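Local coordinates for N-acetylmuramoyl-l-alanine amidase (Bartonella henselae, PDB 3NE8), which probably hydrolyses the amide bond between N-acetylmuramic acid and L-alanine in peptidoglycan, as a zinc-dependent cell-wall amidase of bacterial division, at residues 21-26 against 198-203; 61-66 against 176-181; 80-85 against 113-118; 95-100 against 191-196. All blocks are in the same frame, centred on the assembly; numbering follows the deposited sequence.

Contact 1 (21-26 against 198-203); sequences RGVTGI and EDEKLL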
loop_
_atom_site.group_PDB
_atom_site.type_symbol
_atom_site.label_atom_id
_atom_site.label_comp_id
_atom_site.label_asym_id
_atom_site.label_seq_id
_atom_site.Cartn_x
_atom_site.Cartn_y
_atom_site.Cartn_z
ATOM N N ARG A 21 17.042 23.902 -18.705
ATOM C CA ARG A 21 17.889 25.001 -18.274
ATOM C C ARG A 21 17.018 26.116 -17.702
ATOM O O ARG A 21 16.073 26.580 -18.357
ATOM C CB ARG A 21 18.699 25.530 -19.458
ATOM C CG ARG A 21 19.645 26.661 -19.097
ATOM C CD ARG A 21 20.308 27.251 -20.339
ATOM N NE ARG A 21 21.205 28.358 -20.012
ATOM C CZ ARG A 21 20.818 29.623 -19.866
ATOM N NH1 ARG A 21 19.540 29.955 -20.015
ATOM N NH2 ARG A 21 21.712 30.560 -19.570
ATOM N N GLY A 22 17.316 26.532 -16.475
ATOM C CA GLY A 22 16.623 27.654 -15.865
ATOM C C GLY A 22 17.083 29.007 -16.397
ATOM O O GLY A 22 18.091 29.110 -17.104
ATOM N N VAL A 23 16.334 30.050 -16.055
ATOM C CA VAL A 23 16.649 31.404 -16.502
ATOM C C VAL A 23 17.983 31.881 -15.938
ATOM O O VAL A 23 18.644 32.736 -16.534
ATOM C CB VAL A 23 15.521 32.408 -16.144
ATOM C CG1 VAL A 23 15.507 32.711 -14.650
ATOM C CG2 VAL A 23 15.673 33.694 -16.946
ATOM N N THR A 24 18.379 31.332 -14.795
ATOM C CA THR A 24 19.664 31.671 -14.185
ATOM C C THR A 24 20.835 30.888 -14.773
ATOM O O THR A 24 21.986 31.120 -14.404
ATOM C CB THR A 24 19.657 31.410 -12.672
ATOM O OG1 THR A 24 19.438 30.014 -12.430
ATOM C CG2 THR A 24 18.576 32.228 -11.976
ATOM N N GLY A 25 20.543 29.958 -15.675
ATOM C CA GLY A 25 21.566 29.115 -16.264
ATOM C C GLY A 25 21.696 27.756 -15.605
ATOM O O GLY A 25 22.399 26.879 -16.109
ATOM N N ILE A 26 21.028 27.572 -14.473
ATOM C CA ILE A 26 21.111 26.297 -13.773
ATOM C C ILE A 26 20.591 25.150 -14.654
ATOM O O ILE A 26 19.573 25.293 -15.342
ATOM C CB ILE A 26 20.362 26.356 -12.424
ATOM C CG1 ILE A 26 20.671 25.117 -11.578
ATOM C CG2 ILE A 26 18.860 26.534 -12.646
ATOM C CD1 ILE A 26 20.253 25.272 -10.130
ATOM N N GLU A 198 9.174 30.329 -10.216
ATOM C CA GLU A 198 9.101 30.125 -8.779
ATOM C C GLU A 198 9.728 28.789 -8.389
ATOM O O GLU A 198 10.472 28.704 -7.408
ATOM C CB GLU A 198 7.657 30.226 -8.284
ATOM C CG GLU A 198 7.070 31.621 -8.411
ATOM C CD GLU A 198 7.873 32.657 -7.650
ATOM O OE1 GLU A 198 8.351 32.351 -6.535
ATOM O OE2 GLU A 198 8.021 33.782 -8.168
ATOM N N ASP A 199 9.436 27.736 -9.150
ATOM C CA ASP A 199 10.092 26.456 -8.895
ATOM C C ASP A 199 11.609 26.576 -9.042
ATOM O O ASP A 199 12.353 25.973 -8.271
ATOM C CB ASP A 199 9.555 25.348 -9.808
ATOM C CG ASP A 199 8.281 24.713 -9.276
ATOM O OD1 ASP A 199 7.677 25.259 -8.321
ATOM O OD2 ASP A 199 7.870 23.670 -9.818
ATOM N N GLU A 200 12.076 27.332 -10.032
ATOM C CA GLU A 200 13.511 27.507 -10.199
ATOM C C GLU A 200 14.142 28.069 -8.923
ATOM O O GLU A 200 15.226 27.641 -8.524
ATOM C CB GLU A 200 13.830 28.385 -11.410
ATOM C CG GLU A 200 15.330 28.533 -11.642
ATOM C CD GLU A 200 15.669 29.265 -12.914
ATOM O OE1 GLU A 200 14.769 29.501 -13.741
ATOM O OE2 GLU A 200 16.858 29.604 -13.096
ATOM N N LYS A 201 13.464 29.012 -8.271
ATOM C CA LYS A 201 13.985 29.590 -7.027
ATOM C C LYS A 201 14.061 28.570 -5.891
ATOM O O LYS A 201 15.003 28.596 -5.096
ATOM C CB LYS A 201 13.172 30.814 -6.595
ATOM C CG LYS A 201 13.440 32.052 -7.429
ATOM C CD LYS A 201 12.639 33.246 -6.924
ATOM C CE LYS A 201 13.019 34.515 -7.669
ATOM N NZ LYS A 201 12.305 35.718 -7.148
ATOM N N LEU A 202 13.086 27.671 -5.810
ATOM C CA LEU A 202 13.148 26.584 -4.837
ATOM C C LEU A 202 14.264 25.615 -5.182
ATOM O O LEU A 202 15.044 25.203 -4.319
ATOM C CB LEU A 202 11.827 25.815 -4.809
ATOM C CG LEU A 202 10.595 26.616 -4.397
ATOM C CD1 LEU A 202 9.341 25.774 -4.522
ATOM C CD2 LEU A 202 10.746 27.144 -2.972
ATOM N N LEU A 203 14.341 25.256 -6.458
ATOM C CA LEU A 203 15.290 24.250 -6.936
ATOM C C LEU A 203 16.740 24.635 -6.679
ATOM O O LEU A 203 17.603 23.766 -6.517
ATOM C CB LEU A 203 15.083 23.997 -8.432
ATOM C CG LEU A 203 13.792 23.274 -8.815
ATOM C CD1 LEU A 203 13.545 23.362 -10.311
ATOM C CD2 LEU A 203 13.835 21.829 -8.351
#
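Gly22 begins a type I beta turn, running to Gly25, that presents its backbone N-H groups to the carboxylate of Glu200. The turn belongs to the loop between strand 5-11 and helix 28-45. Glu200 reaches it from the short helix 197-203. Gly22 itself touches through its main chain, with CA 3.5 Å from Glu200 CD. Val23 gives the first bond. Its N donates to Glu200 OE1 at 2.8 Å, meeting the syn side of that oxygen 17° out of the carboxylate plane. The CG1 methyl of Val23 also rests on OE1. Thr24 binds the other oxygen twice. Its N points at the syn lone pair of Glu200 OE2 over 2.9 Å, with an N-H...O angle of 166°. Gly25 closes the turn by giving its N to the O of Gly22. Ile26 then sets its CG2 methyl beside the Glu200 chain, 3.7 Å from OE2 and 4.2 Å from CG of that glutamate. The Glu200 chain is extended, with CG anti to the backbone N (chi1 -177°), and this carries the acid straight across to the turn. Three bonds thus hold both oxygens and should limit rotation of the carboxylate. The shortest runs from Thr24 OG1 to Glu200 OE2, 2.7 Å long and nearly in line with the C-O bond.

Contact 2 (61-66 against 176-181); sequences LRLSER and FQVLKA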
loop_
_atom_site.group_PDB
_atom_site.type_symbol
_atom_site.label_atom_id
_atom_site.label_comp_id
_atom_site.label_asym_id
_atom_site.label_seq_id
_atom_site.Cartn_x
_atom_site.Cartn_y
_atom_site.Cartn_z
ATOM N N LEU A 61 23.962 8.543 -19.456
ATOM C CA LEU A 61 23.513 7.151 -19.416
ATOM C C LEU A 61 22.206 7.010 -20.161
ATOM O O LEU A 61 21.269 7.776 -19.943
ATOM C CB LEU A 61 23.279 6.692 -17.975
ATOM C CG LEU A 61 24.477 6.550 -17.042
ATOM C CD1 LEU A 61 23.986 6.227 -15.625
ATOM C CD2 LEU A 61 25.423 5.484 -17.543
ATOM N N ARG A 62 22.138 6.018 -21.038
ATOM C CA ARG A 62 20.866 5.660 -21.647
ATOM C C ARG A 62 19.880 5.192 -20.579
ATOM O O ARG A 62 20.269 4.652 -19.538
ATOM C CB ARG A 62 21.072 4.577 -22.700
ATOM C CG ARG A 62 21.824 5.095 -23.923
ATOM C CD ARG A 62 21.218 4.603 -25.192
ATOM N NE ARG A 62 21.499 5.466 -26.337
ATOM C CZ ARG A 62 20.867 5.324 -27.491
ATOM N NH1 ARG A 62 19.943 4.378 -27.608
ATOM N NH2 ARG A 62 21.136 6.115 -28.516
ATOM N N LEU A 63 18.597 5.386 -20.845
ATOM C CA LEU A 63 17.569 5.013 -19.879
ATOM C C LEU A 63 17.629 3.519 -19.533
ATOM O O LEU A 63 17.491 3.142 -18.358
ATOM C CB LEU A 63 16.187 5.424 -20.384
ATOM C CG LEU A 63 16.031 6.929 -20.651
ATOM C CD1 LEU A 63 14.588 7.248 -21.019
ATOM C CD2 LEU A 63 16.481 7.769 -19.461
ATOM N N SER A 64 17.863 2.675 -20.529
ATOM C CA SER A 64 17.947 1.245 -20.273
ATOM C C SER A 64 19.106 0.888 -19.349
ATOM O O SER A 64 19.038 -0.103 -18.605
ATOM C CB SER A 64 18.071 0.474 -21.584
ATOM O OG SER A 64 19.276 0.822 -22.251
ATOM N N GLU A 65 20.188 1.658 -19.405
ATOM C CA GLU A 65 21.323 1.399 -18.534
ATOM C C GLU A 65 20.983 1.760 -17.086
ATOM O O GLU A 65 21.447 1.104 -16.157
ATOM C CB GLU A 65 22.554 2.170 -19.007
ATOM C CG GLU A 65 23.847 1.693 -18.386
ATOM C CD GLU A 65 24.296 0.345 -18.928
ATOM O OE1 GLU A 65 23.754 -0.095 -19.964
ATOM O OE2 GLU A 65 25.193 -0.272 -18.321
ATOM N N ARG A 66 20.178 2.799 -16.894
ATOM C CA ARG A 66 19.740 3.173 -15.552
ATOM C C ARG A 66 18.880 2.056 -14.949
ATOM O O ARG A 66 19.066 1.670 -13.791
ATOM C CB ARG A 66 18.991 4.506 -15.620
ATOM C CG ARG A 66 19.865 5.645 -16.161
ATOM C CD ARG A 66 19.031 6.837 -16.570
ATOM N NE ARG A 66 19.799 7.828 -17.323
ATOM C CZ ARG A 66 20.261 8.970 -16.818
ATOM N NH1 ARG A 66 20.063 9.277 -15.538
ATOM N NH2 ARG A 66 20.950 9.801 -17.595
ATOM N N PHE A 176 6.923 6.265 -19.344
ATOM C CA PHE A 176 8.331 6.619 -19.138
ATOM C C PHE A 176 9.220 5.374 -19.231
ATOM O O PHE A 176 9.073 4.437 -18.435
ATOM C CB PHE A 176 8.523 7.247 -17.756
ATOM C CG PHE A 176 7.911 8.610 -17.606
ATOM C CD1 PHE A 176 8.604 9.740 -17.998
ATOM C CD2 PHE A 176 6.649 8.761 -17.051
ATOM C CE1 PHE A 176 8.041 11.003 -17.849
ATOM C CE2 PHE A 176 6.086 10.015 -16.899
ATOM C CZ PHE A 176 6.777 11.134 -17.293
ATOM N N GLN A 177 10.148 5.365 -20.183
ATOM C CA GLN A 177 11.010 4.203 -20.366
ATOM C C GLN A 177 11.910 3.917 -19.163
ATOM O O GLN A 177 12.288 2.770 -18.927
ATOM C CB GLN A 177 11.849 4.344 -21.641
ATOM C CG GLN A 177 11.021 4.378 -22.915
ATOM C CD GLN A 177 10.001 3.261 -22.971
ATOM O OE1 GLN A 177 10.342 2.101 -23.206
ATOM N NE2 GLN A 177 8.737 3.604 -22.749
ATOM N N VAL A 178 12.232 4.940 -18.383
ATOM C CA VAL A 178 13.098 4.710 -17.230
ATOM C C VAL A 178 12.363 3.971 -16.107
ATOM O O VAL A 178 12.998 3.497 -15.157
ATOM C CB VAL A 178 13.733 6.025 -16.722
ATOM C CG1 VAL A 178 12.767 6.805 -15.835
ATOM C CG2 VAL A 178 15.038 5.736 -15.983
ATOM N N LEU A 179 11.038 3.849 -16.232
ATOM C CA LEU A 179 10.222 3.177 -15.222
ATOM C C LEU A 179 9.840 1.747 -15.624
ATOM O O LEU A 179 8.941 1.159 -15.023
ATOM C CB LEU A 179 8.960 4.000 -14.920
ATOM C CG LEU A 179 9.175 5.439 -14.439
ATOM C CD1 LEU A 179 7.840 6.108 -14.102
ATOM C CD2 LEU A 179 10.130 5.477 -13.239
ATOM N N LYS A 180 10.535 1.186 -16.614
ATOM C CA LYS A 180 10.166 -0.104 -17.200
ATOM C C LYS A 180 10.654 -1.361 -16.474
ATOM O O LYS A 180 10.377 -2.464 -16.942
ATOM C CB LYS A 180 10.647 -0.171 -18.654
ATOM C CG LYS A 180 9.940 0.781 -19.597
ATOM C CD LYS A 180 8.692 0.159 -20.190
ATOM C CE LYS A 180 8.024 1.116 -21.162
ATOM N NZ LYS A 180 6.844 0.506 -21.829
ATOM N N ALA A 181 11.365 -1.239 -15.354
ATOM C CA ALA A 181 11.811 -2.457 -14.661
ATOM C C ALA A 181 10.587 -3.309 -14.295
ATOM O O ALA A 181 9.692 -2.830 -13.601
ATOM C CB ALA A 181 12.596 -2.115 -13.404
#
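The contact of Leu63 and Arg66 with Gln177 and Val178 is buried apolar packing, without a hydrogen bond between the two segments. It sets the first turn of helix 63-72 against a 3-10 turn in the loop between strand 170-174 and strand 186-190. Leu63 uses both ends of its fork. CD1 of Leu63 lies across CB of Gln177, 4.0 Å away. CD2 comes 4.3 Å from CB of Val178. Gln177 touches only with the root of its side chain. Its chain bends at chi2, and NE2 turns back to the O of Asp175. Val178 offers CG2, which sits 4.2 Å from both CB and CD of Arg66, so valine meets the aliphatic part of the arginine. The charged end of Arg66 is held elsewhere. NE and NH2 both grip the O of Leu61 side-on, at 3.0 and 3.1 Å, with that oxygen close to the guanidinium plane. NH1 forms a salt bridge with Asp10, and NH2 also bonds the O of the zinc ligand His13. These bonds fix the chain that Val178 leans on. Around the contact, Leu63 also touches Asn116 of helix 106-116. Val178 reaches on to Leu188 of strand 186-190, so this packing joins helix 63-72 to the central sheet.

Contact 3 (80-85 against 113-118); sequences SIHADT and ESENKV. With ZN (zinc ion), chain B.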
loop_
_atom_site.group_PDB
_atom_site.type_symbol
_atom_site.label_atom_id
_atom_site.label_comp_id
_atom_site.label_asym_id
_atom_site.label_seq_id
_atom_site.Cartn_x
_atom_site.Cartn_y
_atom_site.Cartn_z
ATOM N N SER A 80 13.733 7.856 -10.048
ATOM C CA SER A 80 14.377 8.719 -11.026
ATOM C C SER A 80 14.006 10.158 -10.711
ATOM O O SER A 80 12.821 10.489 -10.548
ATOM C CB SER A 80 13.938 8.346 -12.439
ATOM O OG SER A 80 14.706 9.042 -13.418
ATOM N N ILE A 81 15.022 11.010 -10.627
ATOM C CA ILE A 81 14.886 12.374 -10.124
ATOM C C ILE A 81 15.055 13.372 -11.268
ATOM O O ILE A 81 16.062 13.327 -11.985
ATOM C CB ILE A 81 15.970 12.628 -9.057
ATOM C CG1 ILE A 81 15.764 11.692 -7.858
ATOM C CG2 ILE A 81 16.008 14.096 -8.627
ATOM C CD1 ILE A 81 16.998 11.446 -7.035
ATOM N N HIS A 82 14.068 14.256 -11.428
ATOM C CA HIS A 82 13.983 15.185 -12.552
ATOM C C HIS A 82 13.573 16.584 -12.137
ATOM O O HIS A 82 13.044 16.787 -11.042
ATOM C CB HIS A 82 13.016 14.634 -13.605
ATOM C CG HIS A 82 13.585 13.466 -14.331
ATOM N ND1 HIS A 82 14.205 13.595 -15.554
ATOM C CD2 HIS A 82 13.748 12.175 -13.954
ATOM C CE1 HIS A 82 14.691 12.419 -15.918
ATOM N NE2 HIS A 82 14.425 11.543 -14.967
ATOM N N ALA A 83 13.848 17.540 -13.021
ATOM C CA ALA A 83 13.390 18.915 -12.872
ATOM C C ALA A 83 13.206 19.499 -14.272
ATOM O O ALA A 83 13.998 20.317 -14.743
ATOM C CB ALA A 83 14.381 19.730 -12.059
ATOM N N ASP A 84 12.152 19.052 -14.941
ATOM C CA ASP A 84 11.995 19.276 -16.366
ATOM C C ASP A 84 11.305 20.572 -16.737
ATOM O O ASP A 84 10.770 21.288 -15.893
ATOM C CB ASP A 84 11.214 18.109 -16.968
ATOM C CG ASP A 84 12.045 16.855 -17.035
ATOM O OD1 ASP A 84 13.036 16.863 -17.793
ATOM O OD2 ASP A 84 11.742 15.879 -16.319
ATOM N N THR A 85 11.343 20.872 -18.025
ATOM C CA THR A 85 10.502 21.912 -18.588
ATOM C C THR A 85 9.230 21.247 -19.096
ATOM O O THR A 85 9.297 20.206 -19.751
ATOM C CB THR A 85 11.201 22.626 -19.755
ATOM O OG1 THR A 85 12.171 23.543 -19.241
ATOM C CG2 THR A 85 10.192 23.391 -20.599
ATOM N N GLU A 113 7.049 11.703 -23.611
ATOM C CA GLU A 113 7.547 11.690 -24.982
ATOM C C GLU A 113 8.906 12.364 -25.054
ATOM O O GLU A 113 9.849 11.836 -25.648
ATOM C CB GLU A 113 6.576 12.408 -25.922
ATOM C CG GLU A 113 5.277 11.660 -26.179
ATOM C CD GLU A 113 4.261 12.496 -26.946
ATOM O OE1 GLU A 113 3.238 11.931 -27.390
ATOM O OE2 GLU A 113 4.485 13.715 -27.104
ATOM N N SER A 114 9.005 13.536 -24.440
ATOM C CA SER A 114 10.242 14.303 -24.473
ATOM C C SER A 114 11.350 13.643 -23.659
ATOM O O SER A 114 12.506 13.594 -24.088
ATOM C CB SER A 114 9.999 15.725 -23.966
ATOM O OG SER A 114 9.196 16.451 -24.875
ATOM N N GLU A 115 11.006 13.143 -22.478
ATOM C CA GLU A 115 12.000 12.554 -21.593
ATOM C C GLU A 115 12.548 11.227 -22.110
ATOM O O GLU A 115 13.686 10.857 -21.807
ATOM C CB GLU A 115 11.439 12.429 -20.176
ATOM C CG GLU A 115 11.312 13.784 -19.514
ATOM C CD GLU A 115 12.663 14.443 -19.421
ATOM O OE1 GLU A 115 12.990 15.335 -20.246
ATOM O OE2 GLU A 115 13.433 14.011 -18.548
ATOM N N ASN A 116 11.756 10.522 -22.906
ATOM C CA ASN A 116 12.223 9.290 -23.527
ATOM C C ASN A 116 13.187 9.557 -24.674
ATOM O O ASN A 116 14.067 8.741 -24.955
ATOM C CB ASN A 116 11.046 8.457 -24.031
ATOM C CG ASN A 116 10.250 7.816 -22.900
ATOM O OD1 ASN A 116 10.748 7.652 -21.776
ATOM N ND2 ASN A 116 9.014 7.438 -23.199
ATOM N N LYS A 117 13.046 10.703 -25.323
ATOM C CA LYS A 117 13.853 11.023 -26.496
ATOM C C LYS A 117 15.295 11.394 -26.176
ATOM O O LYS A 117 16.132 11.455 -27.070
ATOM C CB LYS A 117 13.197 12.145 -27.299
ATOM C CG LYS A 117 11.916 11.714 -27.991
ATOM C CD LYS A 117 11.177 12.884 -28.615
ATOM C CE LYS A 117 9.826 12.442 -29.156
ATOM N NZ LYS A 117 9.019 13.588 -29.657
ATOM N N VAL A 118 15.596 11.646 -24.905
ATOM C CA VAL A 118 16.954 12.080 -24.560
ATOM C C VAL A 118 18.036 11.040 -24.855
ATOM O O VAL A 118 19.209 11.402 -25.016
ATOM C CB VAL A 118 17.076 12.564 -23.099
ATOM C CG1 VAL A 118 16.159 13.754 -22.862
ATOM C CG2 VAL A 118 16.793 11.432 -22.134
HETATM ZN ZN ZN B . 14.186 15.289 -16.926
#
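Asp84 OD1 makes the shortest polar bond here, 2.1 Å to the zinc ion, and Glu115 meets the same metal from the other segment. This is the zinc centre of the amidase. His82 ends strand 77-82, Asp84 follows in the loop, and Glu115 comes from helix 106-116. Asp84 is an uneven bidentate ligand, since its OD2 stands 2.6 Å from the zinc ion. Glu115 binds through one oxygen, with OE2 at 2.2 Å and OE1 well outside bonding distance. Its chain bends at CB-CG (chi2 -60°), which turns the acid from the helix onto the metal. His82 supplies ND1, also 2.2 Å from the zinc ion. The Glu115 carboxylate is turned 83° from the His82 ring and 60° from the Asp84 carboxylate. No hydrogen bond links the segments, and the metal itself draws the groups together. Asp84 OD1 and Glu115 OE1, both acceptors, come within 2.9 Å, a closeness that the zinc charge probably makes tolerable. His13 and Glu28 complete the site. Glu115, brought to the metal by helix 106-116, may be a blocking ligand, consistent with the conformational control of such enzymes. The second shell reaches the far side of the imidazole. There His82 NE2 donates to Ser80 OG, in the ring plane at 3.0 Å, and Ser80 OG is also bonded to Asp10 OD2.

Contact 4 (95-100 against 191-196); sequences TVYTIS and IGYLSN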
loop_
_atom_site.group_PDB
_atom_site.type_symbol
_atom_site.label_atom_id
_atom_site.label_comp_id
_atom_site.label_asym_id
_atom_site.label_seq_id
_atom_site.Cartn_x
_atom_site.Cartn_y
_atom_site.Cartn_z
ATOM N N THR A 95 5.831 16.546 -8.220
ATOM C CA THR A 95 4.961 15.581 -8.879
ATOM C C THR A 95 5.620 14.214 -8.814
ATOM O O THR A 95 6.851 14.108 -8.882
ATOM C CB THR A 95 4.780 15.910 -10.386
ATOM O OG1 THR A 95 4.603 17.318 -10.568
ATOM C CG2 THR A 95 3.582 15.188 -10.976
ATOM N N VAL A 96 4.809 13.165 -8.703
ATOM C CA VAL A 96 5.310 11.796 -8.791
ATOM C C VAL A 96 4.613 11.081 -9.935
ATOM O O VAL A 96 3.371 11.087 -10.025
ATOM C CB VAL A 96 5.108 11.002 -7.489
ATOM C CG1 VAL A 96 5.801 9.646 -7.594
ATOM C CG2 VAL A 96 5.628 11.774 -6.294
ATOM N N TYR A 97 5.400 10.468 -10.809
ATOM C CA TYR A 97 4.885 9.700 -11.934
ATOM C C TYR A 97 5.181 8.219 -11.771
ATOM O O TYR A 97 6.266 7.824 -11.340
ATOM C CB TYR A 97 5.497 10.163 -13.267
ATOM C CG TYR A 97 5.174 11.586 -13.634
ATOM C CD1 TYR A 97 4.123 11.876 -14.495
ATOM C CD2 TYR A 97 5.916 12.642 -13.126
ATOM C CE1 TYR A 97 3.822 13.190 -14.837
ATOM C CE2 TYR A 97 5.625 13.948 -13.457
ATOM C CZ TYR A 97 4.574 14.223 -14.312
ATOM O OH TYR A 97 4.255 15.530 -14.645
ATOM N N THR A 98 4.195 7.399 -12.120
ATOM C CA THR A 98 4.383 5.961 -12.278
ATOM C C THR A 98 4.165 5.597 -13.743
ATOM O O THR A 98 3.695 6.434 -14.526
ATOM C CB THR A 98 3.420 5.168 -11.382
ATOM O OG1 THR A 98 2.090 5.686 -11.519
ATOM C CG2 THR A 98 3.844 5.308 -9.938
ATOM N N ILE A 99 4.489 4.365 -14.121
ATOM C CA ILE A 99 4.407 3.978 -15.521
ATOM C C ILE A 99 2.988 3.565 -15.903
ATOM O O ILE A 99 2.236 3.022 -15.087
ATOM C CB ILE A 99 5.394 2.846 -15.854
ATOM C CG1 ILE A 99 5.603 2.751 -17.372
ATOM C CG2 ILE A 99 4.917 1.520 -15.268
ATOM C CD1 ILE A 99 6.751 1.861 -17.791
ATOM N N SER A 100 2.625 3.826 -17.153
ATOM C CA SER A 100 1.344 3.408 -17.706
ATOM C C SER A 100 1.446 3.522 -19.214
ATOM O O SER A 100 2.134 4.403 -19.726
ATOM C CB SER A 100 0.225 4.320 -17.217
ATOM O OG SER A 100 -1.018 3.934 -17.783
ATOM N N ILE A 191 11.102 17.173 -8.877
ATOM C CA ILE A 191 11.181 17.920 -7.643
ATOM C C ILE A 191 10.592 19.311 -7.848
ATOM O O ILE A 191 10.086 19.891 -6.883
ATOM C CB ILE A 191 12.574 17.949 -7.058
ATOM C CG1 ILE A 191 13.529 18.547 -8.076
ATOM C CG2 ILE A 191 12.991 16.543 -6.657
ATOM C CD1 ILE A 191 14.903 18.846 -7.526
ATOM N N GLY A 192 10.589 19.788 -9.094
ATOM C CA GLY A 192 9.914 21.011 -9.509
ATOM C C GLY A 192 10.134 21.153 -11.004
ATOM O O GLY A 192 10.840 20.340 -11.595
ATOM N N TYR A 193 9.555 22.182 -11.619
ATOM C CA TYR A 193 9.708 22.367 -13.057
ATOM C C TYR A 193 10.554 23.589 -13.366
ATOM O O TYR A 193 10.203 24.706 -13.003
ATOM C CB TYR A 193 8.337 22.463 -13.742
ATOM C CG TYR A 193 7.559 21.178 -13.584
ATOM C CD1 TYR A 193 7.741 20.120 -14.465
ATOM C CD2 TYR A 193 6.686 21.001 -12.518
ATOM C CE1 TYR A 193 7.052 18.919 -14.305
ATOM C CE2 TYR A 193 5.988 19.804 -12.351
ATOM C CZ TYR A 193 6.176 18.771 -13.248
ATOM O OH TYR A 193 5.494 17.582 -13.098
ATOM N N LEU A 194 11.671 23.382 -14.050
ATOM C CA LEU A 194 12.537 24.501 -14.397
ATOM C C LEU A 194 11.902 25.473 -15.395
ATOM O O LEU A 194 12.436 26.557 -15.631
ATOM C CB LEU A 194 13.892 23.999 -14.897
ATOM C CG LEU A 194 14.855 23.635 -13.764
ATOM C CD1 LEU A 194 16.106 22.949 -14.283
ATOM C CD2 LEU A 194 15.239 24.876 -12.968
ATOM N N SER A 195 10.760 25.098 -15.970
ATOM C CA SER A 195 9.994 25.991 -16.836
ATOM C C SER A 195 9.236 27.049 -16.041
ATOM O O SER A 195 8.734 28.015 -16.613
ATOM C CB SER A 195 9.025 25.195 -17.718
ATOM O OG SER A 195 8.439 24.120 -16.999
ATOM N N ASN A 196 9.139 26.859 -14.729
ATOM C CA ASN A 196 8.447 27.804 -13.860
ATOM C C ASN A 196 9.435 28.566 -12.986
ATOM O O ASN A 196 10.291 27.966 -12.336
ATOM C CB ASN A 196 7.438 27.066 -12.980
ATOM C CG ASN A 196 6.715 27.993 -12.041
ATOM O OD1 ASN A 196 7.178 28.260 -10.932
ATOM N ND2 ASN A 196 5.576 28.518 -12.491
#
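Tyr193 places its hydroxyl between those of Thr95 and Tyr97, and two buried hydrogen bonds join the three side chains. Tyr193 OH lies 2.7 Å from Thr95 OG1 and 2.9 Å from Tyr97 OH. Tyr97 and Tyr193 meet through their hydroxyls, each oxygen near the plane of the other ring. The Thr95 side chain crosses Tyr193 at about a right angle. Its OG1 also sits at the ring edge, 3.4 Å from Tyr193 CE2. In Thr95 the hydroxyl lies anti to the carbonyl carbon (chi1 -42°), a torsion that brings OG1 to the tyrosine. OG1 has a further, weak bond to the O of Gly93. The next shell holds both tyrosines in place. The Tyr97 ring packs edge-to-face with Phe176 and touches Leu188 and Glu190. Tyr193 begins a type I beta turn that ends at Asn196, whose N bonds to the O of Tyr193 at 3.0 Å. Asn196 is the N-cap of helix 197-203, with OD1 taking the N of Asp199. Asp199 OD2 in turn accepts from the N of Tyr193, so helix start and turn are tied together. Thr95 and Tyr97 lie on strand 94-99, which runs antiparallel beside strand 186-190. The contact thus fastens the loop leaving strand 186-190 back onto the mixed six-stranded sheet of this zinc amidase, whose family is placed in a clan of zinc exopeptidase-like enzymes.

Contact 3 holds the zinc ion, and the other contacts lie around it. The centre of contact 4 is about 9 Å from that of contact 3. The two are joined directly, since Ile191 N lies 2.9 Å from His82 O, a probable hydrogen bond. Contact 2 has its centre about 11 Å from that of contact 3. Gln177 N lies 2.9 Å from Asn116 OD1, probably hydrogen-bonded, and Leu63 CD1 packs on Glu115 O. Contact 1 is farther out, and the centres of contacts 1 and 3 are about 16 Å apart. It joins contact 4 through Asp199 OD2, 2.9 Å from Tyr193 N. Contacts 1 and 2 do not touch, and their centres are about 25 Å apart.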